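Local coordinates for protein cycloalternan-forming enzyme (Listeria monocytogenes serovar 1/2a, PDB 5F7U) that is a multidomain carbohydrate-active protein of glycoside hydrolase family 31, with a TIM barrel, several beta domains and a C-terminal family 6 carbohydrate-binding module, at residues V993-Y1007 with V1043-D1057. The protein carries 1 engineered substitution. Numbering follows the deposited sequence.
Sequences VRYSAGVEDATRTVY and VFDFEADDTAGINFD. With MG (magnesium ion), chain G; GLC (alpha-D-glucopyranose), chain D; GLC (alpha-D-glucopyranose), chain B.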
ATOM      1  N   VAL A 993     -30.123  31.428  14.121  1.00 20.07           N
ATOM      2  CA  VAL A 993     -28.946  32.263  14.399  1.00 19.81           C
ATOM      3  C   VAL A 993     -28.889  32.459  15.915  1.00 20.38           C
ATOM      4  O   VAL A 993     -29.778  33.105  16.490  1.00 21.57           O
ATOM      5  CB  VAL A 993     -29.016  33.633  13.656  1.00 19.80           C
ATOM      6  CG1 VAL A 993     -27.812  34.515  14.044  1.00 20.26           C
ATOM      7  CG2 VAL A 993     -29.066  33.426  12.136  1.00 19.33           C
ATOM      8  N   ARG A 994     -27.857  31.902  16.554  1.00 20.21           N
ATOM      9  CA  ARG A 994     -27.683  32.003  18.000  1.00 20.87           C
ATOM     10  C   ARG A 994     -26.644  33.059  18.337  1.00 20.99           C
ATOM     11  O   ARG A 994     -25.510  33.006  17.877  1.00 20.50           O
ATOM     12  CB  ARG A 994     -27.329  30.644  18.634  1.00 21.16           C
ATOM     13  CG  ARG A 994     -27.352  30.667  20.162  1.00 22.60           C
ATOM     14  CD  ARG A 994     -27.340  29.276  20.752  1.00 23.29           C
ATOM     15  NE  ARG A 994     -27.638  29.262  22.193  1.00 25.05           N
ATOM     16  CZ  ARG A 994     -26.748  29.029  23.161  1.00 25.69           C
ATOM     17  NH1 ARG A 994     -25.464  28.797  22.880  1.00 25.66           N
ATOM     18  NH2 ARG A 994     -27.150  29.024  24.430  1.00 27.16           N
ATOM     19  N   TYR A 995     -27.048  34.009  19.178  1.00 21.47           N
ATOM     20  CA  TYR A 995     -26.268  35.222  19.383  1.00 21.76           C
ATOM     21  C   TYR A 995     -26.574  35.791  20.764  1.00 23.01           C
ATOM     22  O   TYR A 995     -27.565  35.414  21.406  1.00 23.20           O
ATOM     23  CB  TYR A 995     -26.646  36.278  18.322  1.00 21.61           C
ATOM     24  CG  TYR A 995     -28.029  36.840  18.591  1.00 22.34           C
ATOM     25  CD1 TYR A 995     -29.174  36.098  18.278  1.00 22.01           C
ATOM     26  CD2 TYR A 995     -28.186  38.068  19.236  1.00 23.59           C
ATOM     27  CE1 TYR A 995     -30.444  36.579  18.571  1.00 22.83           C
ATOM     28  CE2 TYR A 995     -29.446  38.560  19.533  1.00 24.51           C
ATOM     29  CZ  TYR A 995     -30.562  37.811  19.193  1.00 24.16           C
ATOM     30  OH  TYR A 995     -31.797  38.311  19.506  1.00 25.39           O
ATOM     31  N   SER A 996     -25.762  36.751  21.179  1.00 23.59           N
ATOM     32  CA  SER A 996     -26.112  37.573  22.328  1.00 25.38           C
ATOM     33  C   SER A 996     -26.032  39.046  21.916  1.00 26.23           C
ATOM     34  O   SER A 996     -25.202  39.424  21.083  1.00 25.65           O
ATOM     35  CB  SER A 996     -25.180  37.262  23.494  1.00 26.18           C
ATOM     36  OG  SER A 996     -25.573  37.954  24.660  1.00 28.22           O
ATOM     37  N   ALA A 997     -26.917  39.865  22.479  1.00 27.71           N
ATOM     38  CA  ALA A 997     -26.954  41.290  22.187  1.00 29.06           C
ATOM     39  C   ALA A 997     -27.315  41.976  23.484  1.00 30.99           C
ATOM     40  O   ALA A 997     -28.463  42.352  23.703  1.00 31.82           O
ATOM     41  CB  ALA A 997     -27.975  41.594  21.088  1.00 28.86           C
ATOM     42  N   GLY A 998     -26.312  42.099  24.348  1.00 32.11           N
ATOM     43  CA  GLY A 998     -26.484  42.572  25.724  1.00 34.10           C
ATOM     44  C   GLY A 998     -26.865  44.023  25.926  1.00 36.48           C
ATOM     45  O   GLY A 998     -27.355  44.374  27.003  1.00 37.89           O
ATOM     46  N   VAL A 999     -26.654  44.873  24.918  1.00 36.95           N
ATOM     47  CA  VAL A 999     -26.903  46.322  25.082  1.00 39.17           C
ATOM     48  C   VAL A 999     -28.221  46.772  24.437  1.00 39.99           C
ATOM     49  O   VAL A 999     -28.986  47.510  25.057  1.00 41.48           O
ATOM     50  CB  VAL A 999     -25.711  47.194  24.591  1.00 39.64           C
ATOM     51  CG1 VAL A 999     -26.023  48.688  24.666  1.00 41.82           C
ATOM     52  CG2 VAL A 999     -24.457  46.890  25.395  1.00 39.68           C
ATOM     53  N   GLU A1000     -28.482  46.308  23.208  1.00 38.89           N
ATOM     54  CA  GLU A1000     -29.577  46.844  22.380  1.00 39.72           C
ATOM     55  C   GLU A1000     -29.874  45.938  21.177  1.00 37.41           C
ATOM     56  O   GLU A1000     -29.025  45.126  20.791  1.00 35.64           O
ATOM     57  CB  GLU A1000     -29.209  48.250  21.881  1.00 42.04           C
ATOM     58  CG  GLU A1000     -27.884  48.279  21.115  1.00 42.22           C
ATOM     59  CD  GLU A1000     -27.433  49.661  20.690  1.00 45.01           C
ATOM     60  OE1 GLU A1000     -26.210  49.833  20.495  1.00 45.78           O
ATOM     61  OE2 GLU A1000     -28.279  50.570  20.545  1.00 46.84           O
ATOM     62  N   ASP A1001     -31.067  46.106  20.587  1.00 37.49           N
ATOM     63  CA  ASP A1001     -31.444  45.436  19.323  1.00 35.61           C
ATOM     64  C   ASP A1001     -30.368  45.620  18.267  1.00 34.35           C
ATOM     65  O   ASP A1001     -29.805  46.707  18.113  1.00 35.27           O
ATOM     66  CB  ASP A1001     -32.760  46.000  18.758  1.00 37.23           C
ATOM     67  CG  ASP A1001     -33.975  45.633  19.585  1.00 38.47           C
ATOM     68  OD1 ASP A1001     -33.855  44.871  20.566  1.00 38.49           O
ATOM     69  OD2 ASP A1001     -35.074  46.127  19.250  1.00 40.36           O
ATOM     70  N   ALA A1002     -30.089  44.552  17.535  1.00 31.97           N
ATOM     71  CA  ALA A1002     -29.095  44.606  16.482  1.00 31.04           C
ATOM     72  C   ALA A1002     -29.703  44.183  15.158  1.00 29.92           C
ATOM     73  O   ALA A1002     -30.766  43.538  15.129  1.00 29.36           O
ATOM     74  CB  ALA A1002     -27.924  43.706  16.830  1.00 29.90           C
ATOM     75  N   THR A1003     -29.043  44.570  14.068  1.00 29.76           N
ATOM     76  CA  THR A1003     -29.336  44.005  12.740  1.00 28.83           C
ATOM     77  C   THR A1003     -28.048  43.602  12.036  1.00 27.84           C
ATOM     78  O   THR A1003     -26.995  44.230  12.221  1.00 28.12           O
ATOM     79  CB  THR A1003     -30.124  44.956  11.796  1.00 30.34           C
ATOM     80  OG1 THR A1003     -29.314  46.087  11.471  1.00 32.39           O
ATOM     81  CG2 THR A1003     -31.441  45.442  12.414  1.00 31.63           C
ATOM     82  N   ARG A1004     -28.146  42.537  11.242  1.00 26.11           N
ATOM     83  CA  ARG A1004     -27.067  42.110  10.342  1.00 25.14           C
ATOM     84  C   ARG A1004     -27.635  41.791   8.966  1.00 24.71           C
ATOM     85  O   ARG A1004     -28.828  41.524   8.813  1.00 24.29           O
ATOM     86  CB  ARG A1004     -26.309  40.896  10.893  1.00 24.04           C
ATOM     87  CG  ARG A1004     -25.521  41.140  12.176  1.00 24.49           C
ATOM     88  CD  ARG A1004     -24.325  42.063  11.969  1.00 25.43           C
ATOM     89  NE  ARG A1004     -23.555  42.218  13.204  1.00 26.10           N
ATOM     90  CZ  ARG A1004     -23.883  43.022  14.218  1.00 27.13           C
ATOM     91  NH1 ARG A1004     -23.092  43.083  15.285  1.00 27.63           N
ATOM     92  NH2 ARG A1004     -24.986  43.774  14.178  1.00 27.88           N
ATOM     93  N   THR A1005     -26.768  41.833   7.962  1.00 24.74           N
ATOM     94  CA  THR A1005     -27.168  41.560   6.595  1.00 24.32           C
ATOM     95  C   THR A1005     -26.626  40.182   6.257  1.00 23.03           C
ATOM     96  O   THR A1005     -25.487  39.849   6.617  1.00 22.97           O
ATOM     97  CB  THR A1005     -26.623  42.653   5.653  1.00 25.76           C
ATOM     98  OG1 THR A1005     -27.202  43.911   6.017  1.00 27.74           O
ATOM     99  CG2 THR A1005     -26.973  42.369   4.212  1.00 25.63           C
ATOM    100  N   VAL A1006     -27.462  39.367   5.608  1.00 22.03           N
ATOM    101  CA  VAL A1006     -27.090  38.009   5.229  1.00 20.92           C
ATOM    102  C   VAL A1006     -27.211  37.866   3.710  1.00 20.21           C
ATOM    103  O   VAL A1006     -28.160  38.379   3.117  1.00 20.39           O
ATOM    104  CB  VAL A1006     -27.983  36.945   5.928  1.00 20.86           C
ATOM    105  CG1 VAL A1006     -27.348  35.556   5.800  1.00 20.88           C
ATOM    106  CG2 VAL A1006     -28.155  37.287   7.402  1.00 21.74           C
ATOM    107  N   TYR A1007     -26.247  37.172   3.106  1.00 18.89           N
ATOM    108  CA  TYR A1007     -26.296  36.817   1.690  1.00 18.65           C
ATOM    109  C   TYR A1007     -26.293  35.305   1.609  1.00 17.38           C
ATOM    110  O   TYR A1007     -25.396  34.649   2.167  1.00 16.80           O
ATOM    111  CB  TYR A1007     -25.076  37.368   0.952  1.00 19.50           C
ATOM    112  CG  TYR A1007     -25.026  38.874   0.899  1.00 20.94           C
ATOM    113  CD1 TYR A1007     -24.516  39.619   1.967  1.00 21.60           C
ATOM    114  CD2 TYR A1007     -25.486  39.558  -0.231  1.00 21.94           C
ATOM    115  CE1 TYR A1007     -24.461  41.010   1.907  1.00 23.11           C
ATOM    116  CE2 TYR A1007     -25.423  40.942  -0.307  1.00 23.50           C
ATOM    117  CZ  TYR A1007     -24.918  41.662   0.764  1.00 24.06           C
ATOM    118  OH  TYR A1007     -24.877  43.035   0.678  1.00 25.93           O
ATOM    119  N   VAL A1043     -23.115  34.377   3.936  1.00 20.14           N
ATOM    120  CA  VAL A1043     -22.280  35.479   4.426  1.00 21.10           C
ATOM    121  C   VAL A1043     -23.097  36.395   5.324  1.00 21.63           C
ATOM    122  O   VAL A1043     -24.109  36.960   4.904  1.00 21.83           O
ATOM    123  CB  VAL A1043     -21.659  36.320   3.273  1.00 22.10           C
ATOM    124  CG1 VAL A1043     -20.680  37.350   3.830  1.00 23.60           C
ATOM    125  CG2 VAL A1043     -20.971  35.444   2.228  1.00 22.07           C
ATOM    126  N   PHE A1044     -22.650  36.535   6.565  1.00 21.84           N
ATOM    127  CA  PHE A1044     -23.180  37.552   7.464  1.00 22.60           C
ATOM    128  C   PHE A1044     -22.251  38.762   7.372  1.00 24.34           C
ATOM    129  O   PHE A1044     -21.029  38.620   7.446  1.00 24.42           O
ATOM    130  CB  PHE A1044     -23.226  37.025   8.894  1.00 22.30           C
ATOM    131  CG  PHE A1044     -24.279  35.987   9.122  1.00 21.75           C
ATOM    132  CD1 PHE A1044     -24.086  34.659   8.709  1.00 21.06           C
ATOM    133  CD2 PHE A1044     -25.456  36.320   9.790  1.00 21.99           C
ATOM    134  CE1 PHE A1044     -25.074  33.697   8.925  1.00 20.52           C
ATOM    135  CE2 PHE A1044     -26.445  35.362  10.012  1.00 21.68           C
ATOM    136  CZ  PHE A1044     -26.254  34.049   9.579  1.00 20.72           C
ATOM    137  N   ASP A1045     -22.852  39.930   7.188  1.00 25.47           N
ATOM    138  CA  ASP A1045     -22.162  41.210   7.011  1.00 27.99           C
ATOM    139  C   ASP A1045     -22.667  42.224   8.023  1.00 28.21           C
ATOM    140  O   ASP A1045     -23.826  42.168   8.424  1.00 27.68           O
ATOM    141  CB  ASP A1045     -22.516  41.780   5.634  1.00 30.25           C
ATOM    142  CG  ASP A1045     -21.374  41.727   4.671  1.00 32.78           C
ATOM    143  OD1 ASP A1045     -20.513  40.818   4.772  1.00 33.67           O
ATOM    144  OD2 ASP A1045     -21.330  42.609   3.789  1.00 35.36           O
ATOM    145  N   PHE A1046     -21.807  43.171   8.399  1.00 29.17           N
ATOM    146  CA  PHE A1046     -22.274  44.403   9.038  1.00 30.31           C
ATOM    147  C   PHE A1046     -22.135  45.495   7.996  1.00 32.01           C
ATOM    148  O   PHE A1046     -21.028  45.865   7.620  1.00 32.74           O
ATOM    149  CB  PHE A1046     -21.458  44.728  10.289  1.00 30.70           C
ATOM    150  CG  PHE A1046     -21.983  45.907  11.080  1.00 31.84           C
ATOM    151  CD1 PHE A1046     -21.767  47.221  10.646  1.00 33.74           C
ATOM    152  CD2 PHE A1046     -22.681  45.701  12.265  1.00 31.41           C
ATOM    153  CE1 PHE A1046     -22.241  48.306  11.380  1.00 35.11           C
ATOM    154  CE2 PHE A1046     -23.158  46.782  13.006  1.00 32.91           C
ATOM    155  CZ  PHE A1046     -22.936  48.079  12.564  1.00 34.83           C
ATOM    156  N   GLU A1047     -23.260  45.989   7.506  1.00 32.99           N
ATOM    157  CA  GLU A1047     -23.233  47.024   6.486  1.00 35.59           C
ATOM    158  C   GLU A1047     -23.636  48.376   7.055  1.00 37.99           C
ATOM    159  O   GLU A1047     -23.884  48.492   8.260  1.00 37.97           O
ATOM    160  CB  GLU A1047     -24.068  46.613   5.285  1.00 35.31           C
ATOM    161  CG  GLU A1047     -23.415  45.441   4.577  1.00 34.28           C
ATOM    162  CD  GLU A1047     -24.102  45.014   3.312  1.00 34.29           C
ATOM    163  OE1 GLU A1047     -23.668  43.975   2.778  1.00 32.93           O
ATOM    164  OE2 GLU A1047     -25.055  45.686   2.853  1.00 35.55           O
ATOM    165  N   ALA A1048     -23.667  49.396   6.196  1.00 40.47           N
ATOM    166  CA  ALA A1048     -23.936  50.770   6.636  1.00 43.41           C
ATOM    167  C   ALA A1048     -25.292  50.938   7.339  1.00 43.99           C
ATOM    168  O   ALA A1048     -25.402  51.708   8.291  1.00 45.30           O
ATOM    169  CB  ALA A1048     -23.788  51.748   5.477  1.00 45.41           C
ATOM    170  N   ASP A1049     -26.303  50.193   6.891  1.00 43.23           N
ATOM    171  CA  ASP A1049     -27.625  50.239   7.520  1.00 43.74           C
ATOM    172  C   ASP A1049     -27.819  49.182   8.630  1.00 41.06           C
ATOM    173  O   ASP A1049     -28.950  48.879   9.017  1.00 41.27           O
ATOM    174  CB  ASP A1049     -28.744  50.190   6.458  1.00 45.37           C
ATOM    175  CG  ASP A1049     -28.776  48.886   5.662  1.00 44.44           C
ATOM    176  OD1 ASP A1049     -27.829  48.060   5.725  1.00 43.82           O
ATOM    177  OD2 ASP A1049     -29.782  48.681   4.949  1.00 45.29           O
ATOM    178  N   ASP A1050     -26.715  48.622   9.126  1.00 38.16           N
ATOM    179  CA  ASP A1050     -26.765  47.713  10.257  1.00 35.51           C
ATOM    180  C   ASP A1050     -26.386  48.412  11.556  1.00 36.05           C
ATOM    181  O   ASP A1050     -25.819  49.513  11.545  1.00 37.17           O
ATOM    182  CB  ASP A1050     -25.904  46.469  10.003  1.00 33.60           C
ATOM    183  CG  ASP A1050     -26.557  45.506   9.042  1.00 32.34           C
ATOM    184  OD1 ASP A1050     -27.771  45.252   9.185  1.00 32.14           O
ATOM    185  OD2 ASP A1050     -25.849  44.991   8.152  1.00 31.30           O
ATOM    186  N   THR A1051     -26.716  47.776  12.672  1.00 34.72           N
ATOM    187  CA  THR A1051     -26.533  48.411  13.966  1.00 35.94           C
ATOM    188  C   THR A1051     -26.178  47.436  15.094  1.00 34.45           C
ATOM    189  O   THR A1051     -26.573  46.263  15.065  1.00 32.64           O
ATOM    190  CB  THR A1051     -27.726  49.358  14.311  1.00 37.70           C
ATOM    191  OG1 THR A1051     -27.330  50.266  15.343  1.00 39.91           O
ATOM    192  CG2 THR A1051     -28.963  48.602  14.752  1.00 37.15           C
ATOM    193  N   ALA A1052     -25.388  47.943  16.046  1.00 35.35           N
ATOM    194  CA  ALA A1052     -25.135  47.326  17.355  1.00 34.68           C
ATOM    195  C   ALA A1052     -24.214  46.118  17.344  1.00 32.91           C
ATOM    196  O   ALA A1052     -24.109  45.396  16.349  1.00 31.57           O
ATOM    197  CB  ALA A1052     -26.437  47.006  18.084  1.00 34.73           C
ATOM    198  N   GLY A1053     -23.533  45.922  18.472  1.00 33.08           N
ATOM    199  CA  GLY A1053     -22.663  44.773  18.656  1.00 31.23           C
ATOM    200  C   GLY A1053     -23.442  43.543  19.057  1.00 29.54           C
ATOM    201  O   GLY A1053     -24.456  43.638  19.761  1.00 29.72           O
ATOM    202  N   ILE A1054     -22.963  42.389  18.586  1.00 27.61           N
ATOM    203  CA  ILE A1054     -23.496  41.087  18.974  1.00 26.42           C
ATOM    204  C   ILE A1054     -22.330  40.139  19.242  1.00 25.90           C
ATOM    205  O   ILE A1054     -21.215  40.374  18.772  1.00 26.16           O
ATOM    206  CB  ILE A1054     -24.434  40.452  17.895  1.00 25.05           C
ATOM    207  CG1 ILE A1054     -23.662  39.955  16.652  1.00 24.11           C
ATOM    208  CG2 ILE A1054     -25.544  41.405  17.500  1.00 25.81           C
ATOM    209  CD1 ILE A1054     -24.485  39.091  15.704  1.00 23.01           C
ATOM    210  N   ASN A1055     -22.585  39.091  20.015  1.00 25.55           N
ATOM    211  CA  ASN A1055     -21.703  37.924  20.022  1.00 24.84           C
ATOM    212  C   ASN A1055     -22.412  36.837  19.248  1.00 23.48           C
ATOM    213  O   ASN A1055     -23.592  36.582  19.475  1.00 23.25           O
ATOM    214  CB  ASN A1055     -21.353  37.496  21.444  1.00 25.56           C
ATOM    215  CG  ASN A1055     -20.500  38.528  22.153  1.00 27.21           C
ATOM    216  OD1 ASN A1055     -19.745  39.265  21.508  1.00 27.90           O
ATOM    217  ND2 ASN A1055     -20.615  38.595  23.480  1.00 28.11           N
ATOM    218  N   PHE A1056     -21.701  36.229  18.305  1.00 22.65           N
ATOM    219  CA  PHE A1056     -22.324  35.333  17.318  1.00 21.64           C
ATOM    220  C   PHE A1056     -21.810  33.908  17.557  1.00 21.29           C
ATOM    221  O   PHE A1056     -20.649  33.609  17.301  1.00 21.29           O
ATOM    222  CB  PHE A1056     -22.003  35.894  15.922  1.00 21.37           C
ATOM    223  CG  PHE A1056     -22.647  35.164  14.753  1.00 20.36           C
ATOM    224  CD1 PHE A1056     -23.692  34.240  14.908  1.00 19.94           C
ATOM    225  CD2 PHE A1056     -22.212  35.468  13.461  1.00 20.24           C
ATOM    226  CE1 PHE A1056     -24.254  33.609  13.784  1.00 19.40           C
ATOM    227  CE2 PHE A1056     -22.763  34.847  12.344  1.00 19.63           C
ATOM    228  CZ  PHE A1056     -23.799  33.926  12.500  1.00 18.99           C
ATOM    229  N   ASP A1057     -22.679  33.049  18.087  1.00 21.17           N
ATOM    230  CA  ASP A1057     -22.283  31.696  18.496  1.00 21.19           C
ATOM    231  C   ASP A1057     -22.187  30.695  17.334  1.00 20.46           C
ATOM    232  O   ASP A1057     -21.149  30.072  17.114  1.00 20.76           O
ATOM    233  CB  ASP A1057     -23.243  31.150  19.561  1.00 21.64           C
ATOM    234  CG  ASP A1057     -22.775  29.818  20.147  1.00 22.16           C
ATOM    235  OD1 ASP A1057     -21.583  29.427  19.969  1.00 21.90           O
ATOM    236  OD2 ASP A1057     -23.621  29.164  20.783  1.00 22.68           O
TER
HETATM  237 MG    MG G1101     -19.748  28.754  18.933  1.00 11.61          MG
HETATM  238  C1  GLC D   2     -19.885  46.527  21.145  1.00 36.89           C
HETATM  239  C2  GLC D   2     -19.303  47.945  21.197  1.00 37.54           C
HETATM  240  C3  GLC D   2     -19.947  48.755  22.336  1.00 37.80           C
HETATM  241  C4  GLC D   2     -21.481  48.729  22.252  1.00 37.71           C
HETATM  242  C5  GLC D   2     -22.019  47.299  22.062  1.00 36.66           C
HETATM  243  C6  GLC D   2     -23.506  47.254  21.720  1.00 34.59           C
HETATM  244  O2  GLC D   2     -17.882  47.867  21.337  1.00 37.47           O
HETATM  245  O3  GLC D   2     -19.468  50.106  22.312  1.00 39.22           O
HETATM  246  O4  GLC D   2     -22.054  49.297  23.436  1.00 39.47           O
HETATM  247  O5  GLC D   2     -21.307  46.621  21.009  1.00 37.20           O
HETATM  248  O6  GLC D   2     -23.751  47.893  20.463  1.00 34.11           O
HETATM  249  C1  GLC B   1     -19.229  43.755  25.806  1.00 34.38           C
HETATM  250  C2  GLC B   1     -19.247  42.220  25.857  1.00 33.66           C
HETATM  251  C3  GLC B   1     -18.602  41.609  24.605  1.00 32.65           C
HETATM  252  C4  GLC B   1     -19.220  42.164  23.321  1.00 33.24           C
HETATM  253  C5  GLC B   1     -19.095  43.690  23.356  1.00 34.08           C
HETATM  254  C6  GLC B   1     -19.673  44.369  22.127  1.00 35.21           C
HETATM  255  O1  GLC B   1     -17.905  44.279  26.047  1.00 35.70           O
HETATM  256  O2  GLC B   1     -18.562  41.741  27.018  1.00 32.53           O
HETATM  257  O3  GLC B   1     -18.711  40.189  24.673  1.00 32.58           O
HETATM  258  O4  GLC B   1     -18.551  41.616  22.175  1.00 31.81           O
HETATM  259  O5  GLC B   1     -19.743  44.217  24.537  1.00 35.13           O
HETATM  260  O6  GLC B   1     -19.442  45.771  22.289  1.00 36.42           O
HETATM  261  O   HOH W   1     -26.232  44.711  21.745  1.00 26.00           O
HETATM  262  O   HOH W   2     -30.216  48.551  11.623  1.00 39.73           O
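Arg1004 reaches from its strand to the loop carrying Ala1052, and its buried guanidinium is a worked example of a cation satisfied by backbone carbonyls, here chiefly in the loop that passes from one beta sheet to the other. NH1 and NH2 both grip Ala1052 O, at 2.7 Å from NH1 and 2.8 Å from NH2. A bend at chi2 (-68°) brings the group across, with the edge of the Phe1046 ring over one face and Ile1054 on the opposite face; guanidinium and ring planes stand 76° apart. NH2 also bonds Thr1003 O, helping to fix the group's rotation.

Carboxylates take a second group of side-chain bonds. Asp1050 spans two threonines: OD1 takes the Thr1003 hydroxyl on its anti lone pair, while OD2 accepts Thr1005 OG1 at 2.7 Å and, from its own turn, Glu1047 N. Tyr1007 OH meets Glu1047 OE1 at 2.6 Å on the syn lone pair. Arg994, extended with CG anti to its N (chi1 -171°), lies alongside Asp1057 in a salt bridge, NH1 to OD2 2.8 Å; Asp1057 OD1 binds magnesium, which Glu942, Glu944, Thr961 and Gly964 also ligate.

Apolar contacts fill the interior. Val1006 CG1 sits over one face of Phe1044 in a CH-pi contact, the ring of Phe1056 reaches the opposite face with CZ, and Val993 CG2 touches the edge.

Sugar lies against loop residues and the adjoining strand: Gly1053 N and Glu1000 OE1 bond O6 of one glucose, and Asn1055, on the strand, bonds O3 and O4 of another, beside His957 and Trp1023.

Antiparallel backbone ladders join 993-996 to 1054-1057 and 1002-1007 to 1043-1045, in the two facing sheets of this module's beta sandwich. Beyond them, strand 1027-1035 flanks 987-996 and strand 1011-1017 borders 1002-1008.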